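Local structure of AgaA (Rhizobium radiobacter, 6HLX) at residues V37-D42 against T473-L478; D178-K183 against S479-K484; K289-Y294 against A386-N391. The protein binds the opine agropinic acid as a periplasmic binding protein and probably hands it to an ABC transporter for import. One frame throughout, in Å; residues are numbered along the deposited sequence.

Contact 1. Residues V37-D42 against T473-L478; sequences VNYGID and TFQSGL
Leu478 and Gln475, one 3-10 turn apart, lean against the edge strand 37-39 by two different means. The close part is van der Waals packing by Leu478: CD1 lies 3.4 Å from the carbonyl O of Tyr39, while its other methyl, CD2, meets CB of Asn38 at 4.3 Å. Gln475 comes in at the rim of the Tyr39 ring, with OE1 near the ring plane and 3.5 Å from CD2; amide and ring planes are turned 49° apart. Its chain runs extended beyond CG (chi2 -168°), which carries the amide out to the strand. Here the 3-10 segment 473-478, in the loop between strands 462-463 and 484-485, which also supplies Phe474 to the agropinic acid pocket, packs beside the first strand of the five-stranded antiparallel sheet. No direct hydrogen bond joins the two segments, and a water mediates the polar side. It donates a hydrogen bond to Gln475 OE1 (2.7 Å from the water O) and accepts from the backbone N of Tyr39 (2.8 Å) and, at greater length, from Asn38 ND2. Asn38 OD1 is held by the N of Gly35, and the hydroxyl of Tyr39 bonds to Asp129. Beyond the strand, Ile41 and Asp42 are exposed to solvent.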
# COMPACT_ATOMS: atom_id res chain seq x y z
N VAL A 37 -16.85 3.77 0.76
CA VAL A 37 -16.69 2.42 1.31
C VAL A 37 -15.27 2.29 1.85
O VAL A 37 -14.38 3.03 1.44
CB VAL A 37 -16.95 1.33 0.23
CG1 VAL A 37 -18.42 1.27 -0.18
CG2 VAL A 37 -16.04 1.52 -0.99
N ASN A 38 -15.07 1.35 2.77
CA ASN A 38 -13.72 1.02 3.26
C ASN A 38 -13.75 -0.44 3.61
O ASN A 38 -14.84 -0.97 3.87
CB ASN A 38 -13.34 1.84 4.47
CG ASN A 38 -13.01 3.28 4.12
OD1 ASN A 38 -13.79 4.19 4.39
ND2 ASN A 38 -11.85 3.51 3.49
N TYR A 39 -12.58 -1.11 3.64
CA TYR A 39 -12.58 -2.51 4.04
C TYR A 39 -12.84 -2.65 5.54
O TYR A 39 -12.30 -1.87 6.33
CB TYR A 39 -11.22 -3.13 3.71
CG TYR A 39 -11.02 -3.38 2.23
CD1 TYR A 39 -11.69 -4.42 1.59
CD2 TYR A 39 -10.14 -2.61 1.48
CE1 TYR A 39 -11.46 -4.70 0.24
CE2 TYR A 39 -9.92 -2.86 0.13
CZ TYR A 39 -10.58 -3.92 -0.49
OH TYR A 39 -10.33 -4.16 -1.82
N GLY A 40 -13.62 -3.66 5.91
CA GLY A 40 -13.90 -4.05 7.28
C GLY A 40 -12.74 -4.90 7.78
O GLY A 40 -11.89 -5.33 6.98
N ILE A 41 -12.68 -5.15 9.11
CA ILE A 41 -11.57 -5.90 9.71
C ILE A 41 -11.47 -7.35 9.20
O ILE A 41 -10.40 -7.94 9.34
CB ILE A 41 -11.58 -5.82 11.26
CG1 ILE A 41 -12.82 -6.54 11.86
CG2 ILE A 41 -11.45 -4.35 11.73
CD1 ILE A 41 -12.72 -6.86 13.36
N ASP A 42 -12.58 -7.90 8.64
CA ASP A 42 -12.61 -9.26 8.08
C ASP A 42 -12.32 -9.24 6.55
O ASP A 42 -12.35 -10.28 5.90
CB ASP A 42 -13.99 -9.89 8.33
CG ASP A 42 -15.19 -9.11 7.78
OD1 ASP A 42 -14.98 -7.99 7.20
OD2 ASP A 42 -16.33 -9.59 7.93
N THR A 473 -3.01 -5.62 5.27
CA THR A 473 -2.23 -5.26 6.47
C THR A 473 -1.88 -3.77 6.56
O THR A 473 -1.94 -3.21 7.67
CB THR A 473 -0.99 -6.15 6.65
OG1 THR A 473 -0.32 -5.80 7.88
CG2 THR A 473 -0.00 -6.06 5.47
N PHE A 474 -1.56 -3.10 5.45
CA PHE A 474 -1.20 -1.67 5.51
C PHE A 474 -2.39 -0.75 5.85
O PHE A 474 -2.19 0.45 6.09
CB PHE A 474 -0.50 -1.20 4.23
CG PHE A 474 0.85 -1.80 3.93
CD1 PHE A 474 1.58 -2.48 4.91
CD2 PHE A 474 1.44 -1.65 2.67
CE1 PHE A 474 2.86 -2.99 4.64
CE2 PHE A 474 2.70 -2.20 2.39
CZ PHE A 474 3.40 -2.86 3.37
N GLN A 475 -3.63 -1.30 5.82
CA GLN A 475 -4.85 -0.56 6.17
C GLN A 475 -5.30 -0.85 7.60
O GLN A 475 -6.39 -0.42 8.00
CB GLN A 475 -5.99 -0.88 5.20
CG GLN A 475 -5.66 -0.45 3.76
CD GLN A 475 -6.88 -0.51 2.89
OE1 GLN A 475 -8.00 -0.56 3.38
NE2 GLN A 475 -6.67 -0.50 1.58
N SER A 476 -4.48 -1.57 8.38
CA SER A 476 -4.83 -1.96 9.76
C SER A 476 -5.20 -0.79 10.67
O SER A 476 -5.96 -0.99 11.64
CB SER A 476 -3.72 -2.79 10.40
OG SER A 476 -3.51 -4.01 9.70
N GLY A 477 -4.70 0.41 10.34
CA GLY A 477 -5.06 1.62 11.10
C GLY A 477 -6.56 1.87 11.15
O GLY A 477 -7.06 2.51 12.09
N LEU A 478 -7.33 1.31 10.18
CA LEU A 478 -8.80 1.41 10.23
C LEU A 478 -9.36 0.80 11.53
O LEU A 478 -10.36 1.29 12.07
CB LEU A 478 -9.42 0.62 9.07
CG LEU A 478 -9.47 1.34 7.73
CD1 LEU A 478 -9.73 0.35 6.57
CD2 LEU A 478 -10.58 2.42 7.75
O HOH W 1 -10.39 0.64 3.18

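Contact 2. Residues D178-K183 against S479-K484; sequences DDYYKK and SIENTK. With SO4 (sulfate ion), chain V; ACT (acetate ion), chain K.
The loop joining 171-176 and 190-195, neighbouring antiparallel strands of the seven-stranded mixed sheet, is tied to the 3-10 turn ahead of strand 484-485 through a single carboxylate, that of Glu481. Each of its oxygens takes one donor from the loop. Tyr180 OH donates a hydrogen bond to OE1 at 2.7 Å, and Lys182 NZ forms a salt bridge with OE2 at 2.9 Å; both carboxylate oxygens accept through their syn lone pairs. The carboxylate is turned 57° from the Tyr180 ring, with OE1 at the ring's edge, 3.3 Å from CE2. Glu481 reaches this far across, although the nearest CA atoms, those of Lys182 and Glu481, are 9.5 Å apart, because its chain is extended beyond CG (chi2 174°). Lys182, extended as well, also binds an acetate, probably from the crystallisation liquor, NZ to OXT 2.8 Å, and pairs with Glu48. Arg34 adds a salt bridge to OE1, so the buried carboxylate is probably kept ionised. Within the 3-10 turn, Ser479 O accepts Asn482 N and Thr483 OG1 from opposite faces of its carbonyl plane. The charges run Arg34, Glu481, Lys182, Glu48, a salt-bridge network that links this loop to the 3-10 turn and to strand 45-55 of the five-stranded sheet.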
# COMPACT_ATOMS: atom_id res chain seq x y z
N ASP A 178 -17.23 12.96 18.44
CA ASP A 178 -18.50 12.54 19.04
C ASP A 178 -19.64 12.35 18.05
O ASP A 178 -20.52 11.52 18.29
CB ASP A 178 -18.93 13.50 20.15
CG ASP A 178 -18.07 13.44 21.39
OD1 ASP A 178 -17.35 12.43 21.58
OD2 ASP A 178 -18.11 14.40 22.18
N ASP A 179 -19.64 13.11 16.95
CA ASP A 179 -20.69 13.06 15.93
C ASP A 179 -20.43 12.01 14.84
O ASP A 179 -21.15 11.99 13.83
CB ASP A 179 -20.95 14.46 15.33
CG ASP A 179 -21.76 15.38 16.23
OD1 ASP A 179 -22.32 14.89 17.24
OD2 ASP A 179 -21.84 16.58 15.92
N TYR A 180 -19.46 11.09 15.07
CA TYR A 180 -19.18 9.98 14.13
C TYR A 180 -20.44 9.11 14.01
O TYR A 180 -21.21 8.97 14.98
CB TYR A 180 -17.99 9.17 14.62
CG TYR A 180 -17.57 8.05 13.70
CD1 TYR A 180 -17.22 8.31 12.37
CD2 TYR A 180 -17.44 6.75 14.16
CE1 TYR A 180 -16.75 7.29 11.54
CE2 TYR A 180 -16.96 5.73 13.34
CZ TYR A 180 -16.66 5.99 12.02
OH TYR A 180 -16.15 5.00 11.22
N TYR A 181 -20.69 8.57 12.81
CA TYR A 181 -21.95 7.86 12.52
C TYR A 181 -22.10 6.44 13.06
O TYR A 181 -23.20 5.88 12.96
CB TYR A 181 -22.24 7.87 11.01
CG TYR A 181 -21.09 7.37 10.16
CD1 TYR A 181 -20.91 6.01 9.94
CD2 TYR A 181 -20.20 8.26 9.57
CE1 TYR A 181 -19.85 5.54 9.14
CE2 TYR A 181 -19.14 7.81 8.79
CZ TYR A 181 -18.96 6.45 8.59
OH TYR A 181 -17.93 6.03 7.78
N LYS A 182 -21.04 5.84 13.64
CA LYS A 182 -21.16 4.48 14.19
C LYS A 182 -21.38 4.55 15.69
O LYS A 182 -20.59 5.18 16.40
CB LYS A 182 -19.93 3.64 13.87
CG LYS A 182 -19.71 3.41 12.39
CD LYS A 182 -18.54 2.48 12.13
CE LYS A 182 -18.26 2.35 10.64
NZ LYS A 182 -17.14 1.39 10.37
N LYS A 183 -22.46 3.91 16.19
CA LYS A 183 -22.79 3.90 17.62
C LYS A 183 -21.66 3.24 18.43
O LYS A 183 -21.15 2.20 18.04
CB LYS A 183 -24.13 3.15 17.82
CG LYS A 183 -24.72 3.35 19.21
CD LYS A 183 -25.89 2.40 19.47
CE LYS A 183 -26.77 2.84 20.62
NZ LYS A 183 -26.06 2.85 21.93
N SER A 479 -8.72 -0.28 12.02
CA SER A 479 -9.22 -0.99 13.20
C SER A 479 -9.08 -0.19 14.52
O SER A 479 -9.57 -0.64 15.56
CB SER A 479 -8.56 -2.37 13.31
OG SER A 479 -7.23 -2.27 13.80
N ILE A 480 -8.41 1.00 14.48
CA ILE A 480 -8.28 1.82 15.70
C ILE A 480 -9.66 2.23 16.26
O ILE A 480 -9.79 2.51 17.44
CB ILE A 480 -7.35 3.06 15.46
CG1 ILE A 480 -6.79 3.66 16.82
CG2 ILE A 480 -8.01 4.13 14.59
CD1 ILE A 480 -5.67 2.79 17.48
N GLU A 481 -10.70 2.26 15.40
CA GLU A 481 -12.03 2.64 15.88
C GLU A 481 -12.65 1.58 16.81
O GLU A 481 -13.64 1.86 17.48
CB GLU A 481 -12.98 2.94 14.72
CG GLU A 481 -13.38 1.73 13.88
CD GLU A 481 -14.43 2.04 12.83
OE1 GLU A 481 -14.91 3.19 12.79
OE2 GLU A 481 -14.79 1.12 12.05
N ASN A 482 -12.10 0.35 16.79
CA ASN A 482 -12.58 -0.76 17.63
C ASN A 482 -11.66 -1.03 18.81
O ASN A 482 -11.92 -1.93 19.61
CB ASN A 482 -12.59 -2.03 16.79
CG ASN A 482 -13.47 -1.95 15.56
OD1 ASN A 482 -14.55 -1.35 15.58
ND2 ASN A 482 -13.01 -2.57 14.48
N THR A 483 -10.51 -0.36 18.83
CA THR A 483 -9.48 -0.61 19.83
C THR A 483 -9.89 -0.08 21.20
O THR A 483 -10.48 0.99 21.30
CB THR A 483 -8.14 -0.05 19.32
OG1 THR A 483 -7.90 -0.62 18.01
CG2 THR A 483 -6.98 -0.38 20.27
N LYS A 484 -9.57 -0.84 22.25
CA LYS A 484 -9.84 -0.47 23.64
C LYS A 484 -8.57 -0.70 24.45
O LYS A 484 -7.74 -1.52 24.07
CB LYS A 484 -10.97 -1.34 24.23
CG LYS A 484 -12.27 -1.30 23.45
CD LYS A 484 -13.38 -2.06 24.16
CE LYS A 484 -14.67 -1.98 23.37
NZ LYS A 484 -15.85 -2.42 24.17
S SO4 V . -17.41 16.59 18.15
O1 SO4 V . -16.41 15.66 18.78
O2 SO4 V . -17.95 17.52 19.20
O3 SO4 V . -18.56 15.85 17.58
O4 SO4 V . -16.73 17.39 17.11
C ACT K . -18.95 -1.82 11.82
O ACT K . -18.50 -2.82 12.42
OXT ACT K . -18.30 -1.10 11.03
CH3 ACT K . -20.43 -1.45 12.08

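Contact 3. Residues K289-Y294 against A386-N391; sequences KGYMGY and ADWLSN. With MES (2-(N-morpholino)-ethanesulfonic acid), chain F; EDO (1,2-ethanediol), chain B.
A MES molecule, probably from the crystallisation liquor, bridges Met292 and Ala386 through its sulfonate. Backbone N of Met292 donates to O2S at 2.9 Å, with an N-H...O angle of 166°, and N of Ala386 donates to O3S at 3.0 Å. The morpholine ring lies over one face of Tyr291, its C5 3.4 Å above the plane and offset toward the rim. The segments touch each other directly at two places, without a hydrogen bond. CE of Met292 touches CB of Ala386 at 3.8 Å, brought there by a bend at the end of the chain (chi3 -69°). CD2 of Tyr291 approaches NE1 of Trp388 at 3.6 Å, in an oblique meeting of rings whose planes stand 88° apart. A water accepts weakly from Trp388 NE1 and donates to the O of Met292, linking the indole to the type II turn from Tyr291 to Tyr294. Gly293 takes the third position of that turn with positive phi, a conformation that suits glycine. Phe471 packs edge-to-face on Trp388 and also meets Tyr291. The loop 289-294 thus lies against the start of helix 388-393, with helix 426-443 touching Met292 and Ala386 and helix 411-422 packing on Leu389.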
# COMPACT_ATOMS: atom_id res chain seq x y z
N LYS A 289 -2.37 -17.36 -2.71
CA LYS A 289 -3.35 -18.44 -2.82
C LYS A 289 -4.73 -17.81 -2.66
O LYS A 289 -4.90 -16.92 -1.82
CB LYS A 289 -3.13 -19.48 -1.70
CG LYS A 289 -3.72 -20.84 -2.05
CD LYS A 289 -3.54 -21.85 -0.92
CE LYS A 289 -4.10 -23.22 -1.26
NZ LYS A 289 -5.59 -23.24 -1.30
N GLY A 290 -5.67 -18.20 -3.52
CA GLY A 290 -7.04 -17.68 -3.46
C GLY A 290 -7.30 -16.56 -4.45
O GLY A 290 -8.46 -16.21 -4.66
N TYR A 291 -6.25 -15.97 -5.06
CA TYR A 291 -6.44 -14.92 -6.06
C TYR A 291 -6.36 -15.53 -7.46
O TYR A 291 -5.57 -16.45 -7.69
CB TYR A 291 -5.33 -13.86 -5.96
CG TYR A 291 -5.55 -12.84 -4.88
CD1 TYR A 291 -5.33 -13.16 -3.54
CD2 TYR A 291 -5.89 -11.53 -5.19
CE1 TYR A 291 -5.50 -12.21 -2.53
CE2 TYR A 291 -6.11 -10.58 -4.18
CZ TYR A 291 -5.87 -10.91 -2.86
OH TYR A 291 -6.06 -9.96 -1.88
N MET A 292 -7.12 -14.98 -8.40
CA MET A 292 -7.07 -15.41 -9.80
C MET A 292 -5.69 -15.14 -10.37
O MET A 292 -5.07 -14.10 -10.05
CB MET A 292 -8.18 -14.74 -10.61
CG MET A 292 -9.56 -15.27 -10.18
SD MET A 292 -10.91 -14.64 -11.17
CE MET A 292 -10.92 -12.89 -10.64
N GLY A 293 -5.17 -16.12 -11.11
CA GLY A 293 -3.82 -16.09 -11.65
C GLY A 293 -2.89 -16.99 -10.86
O GLY A 293 -1.81 -17.33 -11.34
N TYR A 294 -3.30 -17.39 -9.62
CA TYR A 294 -2.48 -18.27 -8.79
C TYR A 294 -2.36 -19.62 -9.50
O TYR A 294 -3.35 -20.12 -10.05
CB TYR A 294 -3.15 -18.51 -7.41
CG TYR A 294 -2.36 -19.46 -6.54
CD1 TYR A 294 -1.32 -19.00 -5.74
CD2 TYR A 294 -2.65 -20.82 -6.53
CE1 TYR A 294 -0.58 -19.88 -4.94
CE2 TYR A 294 -1.90 -21.71 -5.76
CZ TYR A 294 -0.88 -21.23 -4.95
OH TYR A 294 -0.17 -22.09 -4.16
N ALA A 386 -8.58 -9.32 -8.02
CA ALA A 386 -7.48 -9.68 -8.93
C ALA A 386 -6.94 -8.46 -9.68
O ALA A 386 -5.77 -8.47 -10.12
CB ALA A 386 -7.95 -10.71 -9.93
N ASP A 387 -7.78 -7.41 -9.87
CA ASP A 387 -7.35 -6.20 -10.59
C ASP A 387 -6.29 -5.39 -9.83
O ASP A 387 -5.81 -4.37 -10.35
CB ASP A 387 -8.53 -5.32 -11.03
CG ASP A 387 -8.10 -4.24 -12.02
OD1 ASP A 387 -7.47 -4.60 -13.05
OD2 ASP A 387 -8.34 -3.05 -11.74
N TRP A 388 -5.86 -5.85 -8.63
CA TRP A 388 -4.72 -5.20 -7.95
C TRP A 388 -3.53 -5.20 -8.94
O TRP A 388 -2.68 -4.31 -8.90
CB TRP A 388 -4.32 -5.95 -6.66
CG TRP A 388 -3.69 -7.31 -6.85
CD1 TRP A 388 -4.32 -8.52 -6.82
CD2 TRP A 388 -2.27 -7.59 -6.94
NE1 TRP A 388 -3.40 -9.54 -6.94
CE2 TRP A 388 -2.13 -9.00 -6.98
CE3 TRP A 388 -1.11 -6.79 -6.98
CZ2 TRP A 388 -0.87 -9.63 -7.03
CZ3 TRP A 388 0.14 -7.41 -7.05
CH2 TRP A 388 0.25 -8.81 -7.11
N LEU A 389 -3.49 -6.19 -9.84
CA LEU A 389 -2.43 -6.32 -10.85
C LEU A 389 -2.31 -5.10 -11.76
O LEU A 389 -1.20 -4.80 -12.22
CB LEU A 389 -2.65 -7.60 -11.68
CG LEU A 389 -2.48 -8.91 -10.88
CD1 LEU A 389 -3.14 -10.11 -11.62
CD2 LEU A 389 -0.98 -9.17 -10.57
N SER A 390 -3.44 -4.41 -12.09
CA SER A 390 -3.36 -3.26 -13.01
C SER A 390 -2.47 -2.16 -12.45
O SER A 390 -1.72 -1.53 -13.19
CB SER A 390 -4.74 -2.67 -13.28
OG SER A 390 -5.40 -3.43 -14.28
N ASN A 391 -2.55 -1.96 -11.13
CA ASN A 391 -1.76 -0.94 -10.45
C ASN A 391 -0.24 -1.19 -10.64
O ASN A 391 0.53 -0.24 -10.77
CB ASN A 391 -2.15 -0.88 -8.98
CG ASN A 391 -1.38 0.13 -8.17
OD1 ASN A 391 -1.21 1.31 -8.56
ND2 ASN A 391 -0.89 -0.33 -7.04
O1 MES F . -9.04 -13.25 -0.06
C2 MES F . -10.01 -14.21 -0.51
C3 MES F . -9.89 -14.46 -1.99
N4 MES F . -10.03 -13.17 -2.75
C5 MES F . -9.06 -12.16 -2.22
C6 MES F . -9.22 -12.01 -0.72
C7 MES F . -9.88 -13.42 -4.23
C8 MES F . -10.03 -12.21 -5.07
S MES F . -10.13 -12.57 -6.81
O1S MES F . -11.03 -13.70 -6.94
O2S MES F . -8.78 -12.87 -7.24
O3S MES F . -10.66 -11.37 -7.44
C1 EDO B . 0.75 -15.61 0.26
O1 EDO B . 0.62 -14.83 1.43
C2 EDO B . -0.36 -16.68 0.25
O2 EDO B . -0.18 -17.50 -0.88
O HOH W 2 -4.60 -11.59 -8.75

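How the contacts relate
Contacts 1 and 2 are neighbours, since 473-478 continues directly into 479-484, the 3-10 turn carrying on to Glu481. Their centres are 13 Å apart, and Ile41 CG2 of the first packs on Asn482 ND2 of the second at 3.6 Å. Glu48, a partner of Lys182 in contact 2, also touches Asn38 of contact 1. Contact 3 stands apart, its centre 18 Å from that of contact 1 and 32 Å from that of contact 2, and it touches neither. Agropinic acid sits closest to contact 1, where Phe474 touches it and the Gln475 side chain is about 10 Å away; in contact 3 the Trp388 side chain is about 11 Å from the ligand.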